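Local atomic coordinates of glutathione S-transferase delta (Bombyx mori, PDB entry 3VK9), a protein that probably conjugates reduced glutathione to electrophilic compounds, as glutathione transferases do, and forms a homodimer. Residues 96-101 and 148-153; 107-112 and 133-138; 168-173 and 204-209. One frame throughout, in Å; residues are numbered along the deposited sequence.

Contact 1: residues 96-101 and 148-153; sequences DQRLYF and YVAGPN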
ATOM      1  N   ASP A  96      -6.519  -6.180  -5.250  1.00  8.91           N
ATOM      2  CA  ASP A  96      -5.442  -5.193  -5.107  1.00 10.23           C
ATOM      3  C   ASP A  96      -5.943  -3.875  -4.479  1.00 10.48           C
ATOM      4  O   ASP A  96      -5.312  -3.331  -3.565  1.00 12.61           O
ATOM      5  CB  ASP A  96      -4.764  -4.906  -6.470  1.00  8.41           C
ATOM      6  CG  ASP A  96      -3.937  -6.085  -6.977  1.00 11.30           C
ATOM      7  OD1 ASP A  96      -3.412  -6.860  -6.155  1.00  9.28           O
ATOM      8  OD2 ASP A  96      -3.791  -6.224  -8.205  1.00 17.13           O
ATOM      9  N   GLN A  97      -7.060  -3.350  -4.983  1.00 15.22           N
ATOM     10  CA  GLN A  97      -7.619  -2.126  -4.407  1.00 15.64           C
ATOM     11  C   GLN A  97      -7.800  -2.268  -2.904  1.00 10.18           C
ATOM     12  O   GLN A  97      -7.404  -1.384  -2.141  1.00 11.06           O
ATOM     13  CB  GLN A  97      -8.968  -1.733  -5.029  1.00 14.63           C
ATOM     14  CG  GLN A  97      -9.622  -0.616  -4.240  1.00 26.21           C
ATOM     15  CD  GLN A  97     -10.821  -0.022  -4.919  1.00 39.80           C
ATOM     16  OE1 GLN A  97     -11.175  -0.405  -6.032  1.00 48.93           O
ATOM     17  NE2 GLN A  97     -11.466   0.918  -4.250  1.00 46.44           N
ATOM     18  N   ARG A  98      -8.394  -3.380  -2.478  1.00  9.03           N
ATOM     19  CA  ARG A  98      -8.653  -3.576  -1.051  1.00 11.12           C
ATOM     20  C   ARG A  98      -7.341  -3.683  -0.268  1.00 16.56           C
ATOM     21  O   ARG A  98      -7.265  -3.228   0.871  1.00 15.96           O
ATOM     22  CB  ARG A  98      -9.549  -4.801  -0.786  1.00  5.80           C
ATOM     23  CG  ARG A  98     -10.931  -4.731  -1.433  1.00 10.01           C
ATOM     24  CD  ARG A  98     -11.743  -3.535  -0.946  1.00 13.14           C
ATOM     25  NE  ARG A  98     -13.129  -3.637  -1.388  1.00 17.86           N
ATOM     26  CZ  ARG A  98     -13.760  -2.719  -2.106  1.00 14.14           C
ATOM     27  NH1 ARG A  98     -13.152  -1.594  -2.441  1.00 14.46           N
ATOM     28  NH2 ARG A  98     -15.014  -2.920  -2.472  1.00 15.05           N
ATOM     29  N   LEU A  99      -6.314  -4.280  -0.878  1.00  8.75           N
ATOM     30  CA  LEU A  99      -5.002  -4.356  -0.229  1.00  6.66           C
ATOM     31  C   LEU A  99      -4.401  -2.963   0.006  1.00  9.83           C
ATOM     32  O   LEU A  99      -3.875  -2.689   1.085  1.00  8.60           O
ATOM     33  CB  LEU A  99      -4.040  -5.270  -1.006  1.00 11.90           C
ATOM     34  CG  LEU A  99      -4.357  -6.778  -0.963  1.00  9.37           C
ATOM     35  CD1 LEU A  99      -3.482  -7.556  -1.965  1.00  8.32           C
ATOM     36  CD2 LEU A  99      -4.226  -7.333   0.460  1.00  6.14           C
ATOM     37  N   TYR A 100      -4.503  -2.083  -0.993  1.00  6.72           N
ATOM     38  CA  TYR A 100      -4.018  -0.714  -0.844  1.00 11.23           C
ATOM     39  C   TYR A 100      -4.854   0.110   0.143  1.00 10.76           C
ATOM     40  O   TYR A 100      -4.318   0.936   0.884  1.00 13.85           O
ATOM     41  CB  TYR A 100      -3.868  -0.038  -2.207  1.00  6.09           C
ATOM     42  CG  TYR A 100      -2.686  -0.605  -2.933  1.00 11.70           C
ATOM     43  CD1 TYR A 100      -1.393  -0.247  -2.545  1.00 11.03           C
ATOM     44  CD2 TYR A 100      -2.842  -1.541  -3.958  1.00  6.05           C
ATOM     45  CE1 TYR A 100      -0.292  -0.762  -3.166  1.00 13.40           C
ATOM     46  CE2 TYR A 100      -1.721  -2.080  -4.598  1.00 10.14           C
ATOM     47  CZ  TYR A 100      -0.452  -1.674  -4.187  1.00  6.32           C
ATOM     48  OH  TYR A 100       0.681  -2.165  -4.766  1.00  6.50           O
ATOM     49  N   PHE A 101      -6.152  -0.154   0.179  1.00 11.60           N
ATOM     50  CA  PHE A 101      -7.025   0.420   1.203  1.00  7.80           C
ATOM     51  C   PHE A 101      -6.545   0.008   2.596  1.00  6.01           C
ATOM     52  O   PHE A 101      -6.478   0.820   3.516  1.00 10.40           O
ATOM     53  CB  PHE A 101      -8.460  -0.056   0.986  1.00 10.34           C
ATOM     54  CG  PHE A 101      -9.380   0.234   2.140  1.00  8.33           C
ATOM     55  CD1 PHE A 101      -9.865   1.532   2.363  1.00  8.22           C
ATOM     56  CD2 PHE A 101      -9.800  -0.793   2.983  1.00 11.60           C
ATOM     57  CE1 PHE A 101     -10.736   1.797   3.420  1.00 10.81           C
ATOM     58  CE2 PHE A 101     -10.662  -0.537   4.050  1.00  6.66           C
ATOM     59  CZ  PHE A 101     -11.127   0.769   4.266  1.00 11.07           C
ATOM     60  N   TYR A 148     -17.841 -11.212   1.116  1.00 13.43           N
ATOM     61  CA  TYR A 148     -16.424 -10.943   1.315  1.00 11.76           C
ATOM     62  C   TYR A 148     -16.091  -9.569   0.764  1.00  9.79           C
ATOM     63  O   TYR A 148     -16.915  -8.931   0.119  1.00 17.40           O
ATOM     64  CB  TYR A 148     -15.572 -12.021   0.631  1.00 10.85           C
ATOM     65  CG  TYR A 148     -15.693 -13.396   1.255  1.00 13.60           C
ATOM     66  CD1 TYR A 148     -15.108 -13.668   2.489  1.00 16.42           C
ATOM     67  CD2 TYR A 148     -16.394 -14.420   0.620  1.00 17.75           C
ATOM     68  CE1 TYR A 148     -15.208 -14.919   3.073  1.00 19.18           C
ATOM     69  CE2 TYR A 148     -16.501 -15.697   1.199  1.00 15.58           C
ATOM     70  CZ  TYR A 148     -15.903 -15.932   2.433  1.00 21.25           C
ATOM     71  OH  TYR A 148     -15.983 -17.174   3.041  1.00 21.83           O
ATOM     72  N   VAL A 149     -14.868  -9.121   1.004  1.00  8.60           N
ATOM     73  CA  VAL A 149     -14.526  -7.724   0.789  1.00 16.41           C
ATOM     74  C   VAL A 149     -14.145  -7.443  -0.670  1.00 14.60           C
ATOM     75  O   VAL A 149     -14.172  -6.299  -1.120  1.00 12.06           O
ATOM     76  CB  VAL A 149     -13.409  -7.270   1.774  1.00 16.92           C
ATOM     77  CG1 VAL A 149     -12.029  -7.687   1.263  1.00 12.04           C
ATOM     78  CG2 VAL A 149     -13.476  -5.767   2.019  1.00 15.53           C
ATOM     79  N   ALA A 150     -13.796  -8.486  -1.412  1.00 11.87           N
ATOM     80  CA  ALA A 150     -13.370  -8.290  -2.798  1.00 10.44           C
ATOM     81  C   ALA A 150     -13.885  -9.417  -3.689  1.00 13.08           C
ATOM     82  O   ALA A 150     -13.120 -10.176  -4.297  1.00 15.57           O
ATOM     83  CB  ALA A 150     -11.857  -8.170  -2.882  1.00  7.96           C
ATOM     84  N   GLY A 151     -15.199  -9.524  -3.755  1.00 12.20           N
ATOM     85  CA  GLY A 151     -15.803 -10.506  -4.625  1.00 20.03           C
ATOM     86  C   GLY A 151     -16.506 -11.581  -3.833  1.00 19.67           C
ATOM     87  O   GLY A 151     -16.577 -11.513  -2.604  1.00 16.62           O
ATOM     88  N   PRO A 152     -17.028 -12.585  -4.541  1.00 19.24           N
ATOM     89  CA  PRO A 152     -17.823 -13.647  -3.923  1.00 23.75           C
ATOM     90  C   PRO A 152     -16.999 -14.668  -3.126  1.00 18.98           C
ATOM     91  O   PRO A 152     -17.576 -15.389  -2.330  1.00 16.93           O
ATOM     92  CB  PRO A 152     -18.502 -14.314  -5.128  1.00 20.81           C
ATOM     93  CG  PRO A 152     -17.586 -14.037  -6.280  1.00 20.04           C
ATOM     94  CD  PRO A 152     -17.040 -12.664  -6.017  1.00 19.48           C
ATOM     95  N   ASN A 153     -15.689 -14.732  -3.328  1.00 15.65           N
ATOM     96  CA  ASN A 153     -14.882 -15.713  -2.602  1.00 14.37           C
ATOM     97  C   ASN A 153     -13.958 -15.067  -1.576  1.00 14.57           C
ATOM     98  O   ASN A 153     -13.630 -13.883  -1.676  1.00 16.11           O
ATOM     99  CB  ASN A 153     -14.054 -16.533  -3.582  1.00 11.57           C
ATOM    100  CG  ASN A 153     -14.866 -16.992  -4.771  1.00 17.19           C
ATOM    101  OD1 ASN A 153     -15.901 -17.629  -4.604  1.00 20.43           O
ATOM    102  ND2 ASN A 153     -14.415 -16.653  -5.979  1.00 16.53           N
TER
HETATM  103  O   HOH W   1     -16.908  -4.929  -2.327  1.00 17.23           O

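Contact 2: residues 107-112 and 133-138; sequences YQRFSD and QEALQL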
ATOM      1  N   TYR A 107      -5.271   0.420   8.088  1.00  8.79           N
ATOM      2  CA  TYR A 107      -4.245   0.121   9.067  1.00  7.07           C
ATOM      3  C   TYR A 107      -3.395   1.356   9.378  1.00 11.45           C
ATOM      4  O   TYR A 107      -2.969   1.562  10.509  1.00 14.20           O
ATOM      5  CB  TYR A 107      -3.389  -1.084   8.656  1.00 14.01           C
ATOM      6  CG  TYR A 107      -2.456  -1.478   9.770  1.00 16.85           C
ATOM      7  CD1 TYR A 107      -2.903  -2.250  10.826  1.00 23.20           C
ATOM      8  CD2 TYR A 107      -1.149  -1.033   9.794  1.00 27.74           C
ATOM      9  CE1 TYR A 107      -2.064  -2.586  11.877  1.00 28.29           C
ATOM     10  CE2 TYR A 107      -0.297  -1.367  10.847  1.00 36.45           C
ATOM     11  CZ  TYR A 107      -0.766  -2.148  11.880  1.00 29.70           C
ATOM     12  OH  TYR A 107       0.067  -2.489  12.923  1.00 43.57           O
ATOM     13  N   GLN A 108      -3.190   2.206   8.386  1.00 12.39           N
ATOM     14  CA  GLN A 108      -2.444   3.435   8.613  1.00 17.77           C
ATOM     15  C   GLN A 108      -3.149   4.298   9.649  1.00 12.51           C
ATOM     16  O   GLN A 108      -2.525   4.819  10.562  1.00 13.23           O
ATOM     17  CB  GLN A 108      -2.273   4.212   7.304  1.00 14.36           C
ATOM     18  CG  GLN A 108      -1.434   5.458   7.455  1.00 20.82           C
ATOM     19  CD  GLN A 108      -0.008   5.134   7.872  1.00 30.59           C
ATOM     20  OE1 GLN A 108       0.725   4.440   7.153  1.00 32.40           O
ATOM     21  NE2 GLN A 108       0.388   5.616   9.049  1.00 28.18           N
ATOM     22  N   ARG A 109      -4.458   4.447   9.502  1.00 17.25           N
ATOM     23  CA  ARG A 109      -5.215   5.293  10.405  1.00 17.31           C
ATOM     24  C   ARG A 109      -5.215   4.703  11.792  1.00 14.28           C
ATOM     25  O   ARG A 109      -5.062   5.431  12.773  1.00 12.26           O
ATOM     26  CB  ARG A 109      -6.641   5.508   9.888  1.00 16.10           C
ATOM     27  CG  ARG A 109      -6.644   6.437   8.696  1.00 19.82           C
ATOM     28  CD  ARG A 109      -7.994   6.555   8.053  1.00 21.67           C
ATOM     29  NE  ARG A 109      -7.919   7.456   6.913  1.00 22.86           N
ATOM     30  CZ  ARG A 109      -8.968   8.073   6.392  1.00 23.44           C
ATOM     31  NH1 ARG A 109     -10.161   7.893   6.930  1.00 19.44           N
ATOM     32  NH2 ARG A 109      -8.819   8.879   5.348  1.00 22.97           N
ATOM     33  N   PHE A 110      -5.370   3.382  11.862  1.00 12.81           N
ATOM     34  CA  PHE A 110      -5.352   2.688  13.138  1.00  9.10           C
ATOM     35  C   PHE A 110      -4.010   2.850  13.818  1.00  9.15           C
ATOM     36  O   PHE A 110      -3.947   3.193  14.982  1.00 13.65           O
ATOM     37  CB  PHE A 110      -5.674   1.197  12.994  1.00 10.10           C
ATOM     38  CG  PHE A 110      -5.432   0.405  14.264  1.00 16.70           C
ATOM     39  CD1 PHE A 110      -6.253   0.572  15.371  1.00 18.77           C
ATOM     40  CD2 PHE A 110      -4.363  -0.487  14.357  1.00 16.68           C
ATOM     41  CE1 PHE A 110      -6.031  -0.153  16.559  1.00 19.30           C
ATOM     42  CE2 PHE A 110      -4.131  -1.207  15.532  1.00 17.66           C
ATOM     43  CZ  PHE A 110      -4.972  -1.040  16.634  1.00 14.14           C
ATOM     44  N   SER A 111      -2.945   2.573  13.077  1.00 11.24           N
ATOM     45  CA  SER A 111      -1.588   2.797  13.543  1.00 13.17           C
ATOM     46  C   SER A 111      -1.428   4.220  14.093  1.00 19.08           C
ATOM     47  O   SER A 111      -0.939   4.410  15.218  1.00 17.22           O
ATOM     48  CB  SER A 111      -0.608   2.546  12.390  1.00 16.42           C
ATOM     49  OG  SER A 111       0.723   2.768  12.799  1.00 27.44           O
ATOM     50  N   ASP A 112      -1.853   5.215  13.315  1.00 16.78           N
ATOM     51  CA  ASP A 112      -1.697   6.624  13.717  1.00 13.03           C
ATOM     52  C   ASP A 112      -2.414   6.936  15.020  1.00 12.47           C
ATOM     53  O   ASP A 112      -1.943   7.730  15.849  1.00 12.74           O
ATOM     54  CB  ASP A 112      -2.185   7.579  12.621  1.00 20.03           C
ATOM     55  CG  ASP A 112      -1.237   7.638  11.432  1.00 33.43           C
ATOM     56  OD1 ASP A 112      -0.103   7.117  11.544  1.00 34.44           O
ATOM     57  OD2 ASP A 112      -1.625   8.207  10.387  1.00 41.40           O
ATOM     58  N   GLN A 133     -12.827   5.693  12.383  1.00  9.78           N
ATOM     59  CA  GLN A 133     -14.257   5.455  12.176  1.00 17.79           C
ATOM     60  C   GLN A 133     -14.577   5.567  10.680  1.00 14.61           C
ATOM     61  O   GLN A 133     -15.319   4.751  10.133  1.00 15.24           O
ATOM     62  CB  GLN A 133     -15.123   6.443  12.985  1.00 17.26           C
ATOM     63  CG  GLN A 133     -14.842   6.445  14.505  1.00 15.03           C
ATOM     64  CD  GLN A 133     -15.206   5.123  15.189  1.00 13.88           C
ATOM     65  OE1 GLN A 133     -15.962   4.315  14.645  1.00 14.89           O
ATOM     66  NE2 GLN A 133     -14.666   4.902  16.392  1.00 16.84           N
ATOM     67  N   GLU A 134     -14.020   6.581  10.018  1.00 13.53           N
ATOM     68  CA  GLU A 134     -14.295   6.779   8.591  1.00 14.51           C
ATOM     69  C   GLU A 134     -13.730   5.629   7.747  1.00 13.06           C
ATOM     70  O   GLU A 134     -14.301   5.257   6.726  1.00 14.96           O
ATOM     71  CB  GLU A 134     -13.723   8.114   8.094  1.00 19.18           C
ATOM     72  CG  GLU A 134     -14.265   9.340   8.801  1.00 29.17           C
ATOM     73  CD  GLU A 134     -13.485  10.609   8.461  1.00 39.38           C
ATOM     74  OE1 GLU A 134     -12.457  10.517   7.742  1.00 41.30           O
ATOM     75  OE2 GLU A 134     -13.907  11.699   8.918  1.00 38.24           O
ATOM     76  N   ALA A 135     -12.591   5.081   8.151  1.00 14.84           N
ATOM     77  CA  ALA A 135     -12.056   3.939   7.423  1.00 16.70           C
ATOM     78  C   ALA A 135     -13.015   2.742   7.560  1.00 15.06           C
ATOM     79  O   ALA A 135     -13.282   2.022   6.600  1.00 12.06           O
ATOM     80  CB  ALA A 135     -10.689   3.596   7.922  1.00 12.91           C
ATOM     81  N   LEU A 136     -13.551   2.562   8.759  1.00 11.55           N
ATOM     82  CA  LEU A 136     -14.488   1.481   9.020  1.00  8.26           C
ATOM     83  C   LEU A 136     -15.809   1.680   8.288  1.00 11.79           C
ATOM     84  O   LEU A 136     -16.433   0.717   7.861  1.00 13.72           O
ATOM     85  CB  LEU A 136     -14.734   1.346  10.526  1.00 13.92           C
ATOM     86  CG  LEU A 136     -13.626   0.682  11.359  1.00 18.81           C
ATOM     87  CD1 LEU A 136     -13.840   0.904  12.873  1.00 13.65           C
ATOM     88  CD2 LEU A 136     -13.535  -0.803  11.037  1.00 17.13           C
ATOM     89  N   GLN A 137     -16.248   2.928   8.181  1.00 10.54           N
ATOM     90  CA  GLN A 137     -17.449   3.248   7.420  1.00 10.25           C
ATOM     91  C   GLN A 137     -17.273   2.893   5.943  1.00  8.98           C
ATOM     92  O   GLN A 137     -18.176   2.347   5.317  1.00 16.33           O
ATOM     93  CB  GLN A 137     -17.812   4.729   7.584  1.00 17.89           C
ATOM     94  CG  GLN A 137     -18.382   5.051   8.958  1.00 31.08           C
ATOM     95  CD  GLN A 137     -18.161   6.498   9.381  1.00 34.25           C
ATOM     96  OE1 GLN A 137     -17.985   7.390   8.540  1.00 32.63           O
ATOM     97  NE2 GLN A 137     -18.162   6.735  10.695  1.00 26.47           N
ATOM     98  N   LEU A 138     -16.102   3.191   5.399  1.00  9.22           N
ATOM     99  CA  LEU A 138     -15.759   2.780   4.035  1.00  9.64           C
ATOM    100  C   LEU A 138     -15.783   1.254   3.894  1.00 12.26           C
ATOM    101  O   LEU A 138     -16.311   0.717   2.911  1.00 13.99           O
ATOM    102  CB  LEU A 138     -14.391   3.332   3.634  1.00 12.79           C
ATOM    103  CG  LEU A 138     -14.343   4.853   3.404  1.00 19.93           C
ATOM    104  CD1 LEU A 138     -12.893   5.345   3.257  1.00 11.26           C
ATOM    105  CD2 LEU A 138     -15.160   5.242   2.174  1.00 20.27           C
TER

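Contact 3: residues 168-173 and 204-209; sequences LEASDI and EAFKGL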
ATOM      1  N   LEU A 168      -7.768  -4.170  16.172  1.00 14.13           N
ATOM      2  CA  LEU A 168      -8.537  -3.105  16.825  1.00 12.82           C
ATOM      3  C   LEU A 168      -9.157  -3.555  18.150  1.00 17.78           C
ATOM      4  O   LEU A 168      -9.551  -2.725  18.964  1.00 16.30           O
ATOM      5  CB  LEU A 168      -9.660  -2.596  15.902  1.00 20.16           C
ATOM      6  CG  LEU A 168      -9.360  -1.466  14.916  1.00 19.46           C
ATOM      7  CD1 LEU A 168      -8.184  -1.842  14.034  1.00 16.93           C
ATOM      8  CD2 LEU A 168     -10.592  -1.153  14.062  1.00 13.30           C
ATOM      9  N   GLU A 169      -9.267  -4.865  18.355  1.00 12.31           N
ATOM     10  CA  GLU A 169      -9.804  -5.388  19.610  1.00 15.14           C
ATOM     11  C   GLU A 169      -8.892  -5.054  20.794  1.00 17.28           C
ATOM     12  O   GLU A 169      -9.295  -5.153  21.943  1.00 17.41           O
ATOM     13  CB  GLU A 169     -10.025  -6.905  19.530  1.00 17.62           C
ATOM     14  CG  GLU A 169     -11.068  -7.358  18.513  1.00 19.16           C
ATOM     15  CD  GLU A 169     -11.333  -8.858  18.606  1.00 21.44           C
ATOM     16  OE1 GLU A 169     -10.670  -9.517  19.426  1.00 22.06           O
ATOM     17  OE2 GLU A 169     -12.194  -9.382  17.877  1.00 24.02           O
ATOM     18  N   ALA A 170      -7.657  -4.662  20.516  1.00 15.04           N
ATOM     19  CA  ALA A 170      -6.748  -4.275  21.585  1.00 16.56           C
ATOM     20  C   ALA A 170      -6.983  -2.831  22.027  1.00 20.43           C
ATOM     21  O   ALA A 170      -6.420  -2.389  23.013  1.00 21.26           O
ATOM     22  CB  ALA A 170      -5.304  -4.481  21.164  1.00 14.99           C
ATOM     23  N   SER A 171      -7.823  -2.110  21.291  1.00 20.11           N
ATOM     24  CA  SER A 171      -8.045  -0.684  21.520  1.00 17.72           C
ATOM     25  C   SER A 171      -9.497  -0.420  21.888  1.00 18.75           C
ATOM     26  O   SER A 171     -10.264  -1.343  22.130  1.00 15.57           O
ATOM     27  CB  SER A 171      -7.746   0.100  20.244  1.00 21.82           C
ATOM     28  OG  SER A 171      -8.761  -0.168  19.279  1.00 16.79           O
ATOM     29  N   ASP A 172      -9.867   0.854  21.889  1.00 15.23           N
ATOM     30  CA  ASP A 172     -11.231   1.252  22.206  1.00 25.54           C
ATOM     31  C   ASP A 172     -12.098   1.515  20.967  1.00 22.68           C
ATOM     32  O   ASP A 172     -13.168   2.116  21.063  1.00 27.12           O
ATOM     33  CB  ASP A 172     -11.239   2.461  23.154  1.00 23.76           C
ATOM     34  CG  ASP A 172     -10.749   3.747  22.490  1.00 24.39           C
ATOM     35  OD1 ASP A 172     -10.230   3.703  21.360  1.00 22.65           O
ATOM     36  OD2 ASP A 172     -10.873   4.813  23.121  1.00 28.12           O
ATOM     37  N   ILE A 173     -11.648   1.054  19.805  1.00 17.69           N
ATOM     38  CA  ILE A 173     -12.448   1.206  18.601  1.00 13.41           C
ATOM     39  C   ILE A 173     -13.437   0.051  18.481  1.00 17.46           C
ATOM     40  O   ILE A 173     -13.052  -1.113  18.295  1.00 19.80           O
ATOM     41  CB  ILE A 173     -11.579   1.277  17.334  1.00 11.83           C
ATOM     42  CG1 ILE A 173     -10.612   2.464  17.410  1.00 20.67           C
ATOM     43  CG2 ILE A 173     -12.450   1.398  16.106  1.00 13.40           C
ATOM     44  CD1 ILE A 173     -11.291   3.825  17.472  1.00 19.76           C
ATOM     45  N   GLU A 204      -3.809 -12.578  20.407  1.00 13.98           N
ATOM     46  CA  GLU A 204      -3.761 -12.671  21.857  1.00 24.83           C
ATOM     47  C   GLU A 204      -2.435 -12.140  22.384  1.00 31.29           C
ATOM     48  O   GLU A 204      -2.416 -11.442  23.396  1.00 14.87           O
ATOM     49  CB  GLU A 204      -3.992 -14.112  22.326  1.00 30.74           C
ATOM     50  CG  GLU A 204      -4.283 -14.244  23.813  1.00 37.50           C
ATOM     51  CD  GLU A 204      -5.551 -13.507  24.234  1.00 46.47           C
ATOM     52  OE1 GLU A 204      -6.480 -13.385  23.404  1.00 40.77           O
ATOM     53  OE2 GLU A 204      -5.613 -13.049  25.399  1.00 54.12           O
ATOM     54  N   ALA A 205      -1.336 -12.472  21.698  1.00 14.18           N
ATOM     55  CA  ALA A 205      -0.004 -12.006  22.088  1.00 24.93           C
ATOM     56  C   ALA A 205       0.082 -10.480  22.010  1.00 21.86           C
ATOM     57  O   ALA A 205       0.651  -9.833  22.889  1.00 22.02           O
ATOM     58  CB  ALA A 205       1.052 -12.629  21.191  1.00 20.04           C
ATOM     59  N   PHE A 206      -0.482  -9.926  20.940  1.00 16.16           N
ATOM     60  CA  PHE A 206      -0.572  -8.480  20.729  1.00 17.14           C
ATOM     61  C   PHE A 206      -1.344  -7.794  21.865  1.00 15.54           C
ATOM     62  O   PHE A 206      -0.887  -6.790  22.411  1.00 19.97           O
ATOM     63  CB  PHE A 206      -1.233  -8.198  19.366  1.00 18.15           C
ATOM     64  CG  PHE A 206      -1.456  -6.727  19.070  1.00 18.19           C
ATOM     65  CD1 PHE A 206      -0.386  -5.873  18.858  1.00 20.70           C
ATOM     66  CD2 PHE A 206      -2.739  -6.216  18.969  1.00 17.02           C
ATOM     67  CE1 PHE A 206      -0.593  -4.521  18.580  1.00 20.39           C
ATOM     68  CE2 PHE A 206      -2.956  -4.872  18.695  1.00 16.32           C
ATOM     69  CZ  PHE A 206      -1.884  -4.022  18.495  1.00 20.02           C
ATOM     70  N   LYS A 207      -2.508  -8.337  22.220  1.00 16.83           N
ATOM     71  CA  LYS A 207      -3.256  -7.830  23.363  1.00 15.57           C
ATOM     72  C   LYS A 207      -2.392  -7.863  24.626  1.00 21.29           C
ATOM     73  O   LYS A 207      -2.412  -6.932  25.422  1.00 22.28           O
ATOM     74  CB  LYS A 207      -4.575  -8.592  23.544  1.00 14.03           C
ATOM     75  CG  LYS A 207      -5.601  -8.270  22.462  1.00 13.14           C
ATOM     76  CD  LYS A 207      -6.808  -9.182  22.537  1.00 28.01           C
ATOM     77  CE  LYS A 207      -7.794  -8.912  21.401  1.00 19.32           C
ATOM     78  NZ  LYS A 207      -8.992  -9.799  21.540  1.00 20.47           N
ATOM     79  N   GLY A 208      -1.604  -8.924  24.773  1.00 26.76           N
ATOM     80  CA  GLY A 208      -0.647  -9.045  25.857  1.00 23.47           C
ATOM     81  C   GLY A 208       0.382  -7.928  25.886  1.00 27.67           C
ATOM     82  O   GLY A 208       0.625  -7.328  26.941  1.00 24.42           O
ATOM     83  N   LEU A 209       0.987  -7.645  24.732  1.00 23.97           N
ATOM     84  CA  LEU A 209       1.980  -6.583  24.620  1.00 19.91           C
ATOM     85  C   LEU A 209       1.315  -5.263  24.966  1.00 24.45           C
ATOM     86  O   LEU A 209       1.858  -4.477  25.741  1.00 22.00           O
ATOM     87  CB  LEU A 209       2.555  -6.515  23.203  1.00 22.41           C
ATOM     88  CG  LEU A 209       3.932  -5.883  22.916  1.00 31.19           C
ATOM     89  CD1 LEU A 209       4.035  -5.534  21.425  1.00 29.34           C
ATOM     90  CD2 LEU A 209       4.213  -4.652  23.757  1.00 36.49           C
TER

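Contact 1: residues 96-101 and 148-153
Arg-98, on helix 89-119, faces Ala-150 in the loop ahead of helix 156-167 with their CA atoms 6.9 Å apart, the nearest pair of CA atoms across the two segments. Arg-98 carries the contact from the helix side. Its CG lies beside its own backbone N, and a bend at chi2 (-60°) turns the chain so that NE points at the backbone carbonyl of Val-149. The bond from Arg-98 NE to Val-149 O is 2.9 Å long and fairly straight, 159° at the hydrogen. The oxygen sits at the edge of the guanidinium, close to its plane, while the donor is tilted 26° out of the carbonyl plane. A water lies at the same edge, accepting from Arg-98 NH2 at 2.8 Å.

The aliphatic part of the arginine is used as well. Its CG rests 3.8 Å from CB of Ala-150, and its CG and CD meet the two methyls of Val-149, with CG2 4.1 Å from CD. The three touching residues are buried, and Phe-142 adds a cation-pi contact to the Arg-98 guanidinium. On the amino side of the same valine, Val-149 N donates to Asp-158 OD1, so both backbone polar groups of this residue are taken up.

Next along the loop, Gly-151 adopts backbone angles that call for glycine. A loop pinned by an aspartate near the start of the following helix recurs in the helical C-terminal domain of glutathione transferases; here an arginine of the long helix 89-119 also binds it, through the carbonyl of Val-149.

Contact 2: residues 107-112 and 133-138
Arg-109 CG stands beside its backbone N (chi1 -73°), and the chain beyond runs fully extended to NE, which carries the guanidinium across to Glu-134 and Ala-135; Glu-134 CG likewise lies beside the backbone N of its own residue. The contact joins helices 89-119 and 126-142, neighbours in the all-helical C-terminal domain of the glutathione transferase fold, whose two segments run in opposite senses. Their backbones come nearest at Arg-109 and Ala-135, with CA atoms 7.6 Å apart.

The arginine and glutamate side chains meet at about a right angle, and the guanidinium and carboxylate planes are turned 61° from each other, far from a flat two-pronged pairing. Arg-109 NH1 reaches Glu-134 OE1 at 3.6 Å, a loose salt bridge without a hydrogen bond. The firmer polar partner of NH1 is Lys-131 O, one turn earlier on helix 126-142, to which it donates. Glu-134 CB lies at the edge of the guanidinium, in its plane, 3.8 Å from NH1.

Behind the charged end the packing is aliphatic: Arg-109 CD sits 4.0 Å from CB of Ala-135, which also leans on Thr-105 of the long helix.

On helix 89-119 itself, next to Arg-109, Gln-108 packs on Gln-108 of the second subunit. Its side chain also spans one turn: Gln-108 NE2 donates to Asp-112 OD1 at 3.0 Å, with a bent angle of 134° at the hydrogen. OD1 lies in the plane of the Gln-108 amide, while NE2 comes to it from above the carboxylate plane.

Contact 3: residues 168-173 and 204-209
Glu-169 and Lys-207 cross obliquely at their ends, joining the turn after helix 156-167 to the C-terminal helix 195-213 within the helical domain of the transferase. Lys-207 is stretched out beyond CG, which carries NZ to Glu-169 OE1 at 2.7 Å; it meets that oxygen nearly head-on, in a hydrogen-bonded salt bridge. Its CE also lies 3.5 Å from Glu-169 CB. The second carboxylate oxygen, OE2, is taken by the hydroxyl of Tyr-185, so both oxygens are held.

Beneath this bridge Ala-170 CB rests against both the Phe-206 ring and the lysine stem, 3.4 Å from Phe-206 CE2 and 4.0 Å from Lys-207 CG. Phe-206 CG, anti to its backbone N (chi1 177°), places the ring against that methyl, and the ring also touches Tyr-115. With an alanine in place of Lys-207, the Glu-169 carboxylate is likely to be left without its cation and Ala-170 without the lysine stem against it.

The turn carrying these residues is closed by Ser-171, whose OG accepts from Ile-173 N in an ST turn. Leu-168 O receives both Ser-171 OG, at 2.7 Å, and Ser-171 N, at 3.0 Å.

In the fold
All three contacts tie together the helical domain. Contacts 1 and 2 share helix 89-119, their centres 16 Å apart, and contact 2 is nested within the chain loop that contact 1 closes; Phe-101 bridges them, its CZ 3.4 Å from Ala-135 O. Contact 2 in turn touches contact 3, where Phe-110 CD1 packs 3.4 Å from Leu-168 CD1 and Leu-136 CD1 lies 3.6 Å from Ile-173 CG2. Contacts 1 and 3, on opposite sides of the chain's centre, stay about 10 Å apart at their nearest atoms. Contacts 1 and 2 both reach the second subunit. In relatives the substrate pocket lies between this domain and the thioredoxin-like one.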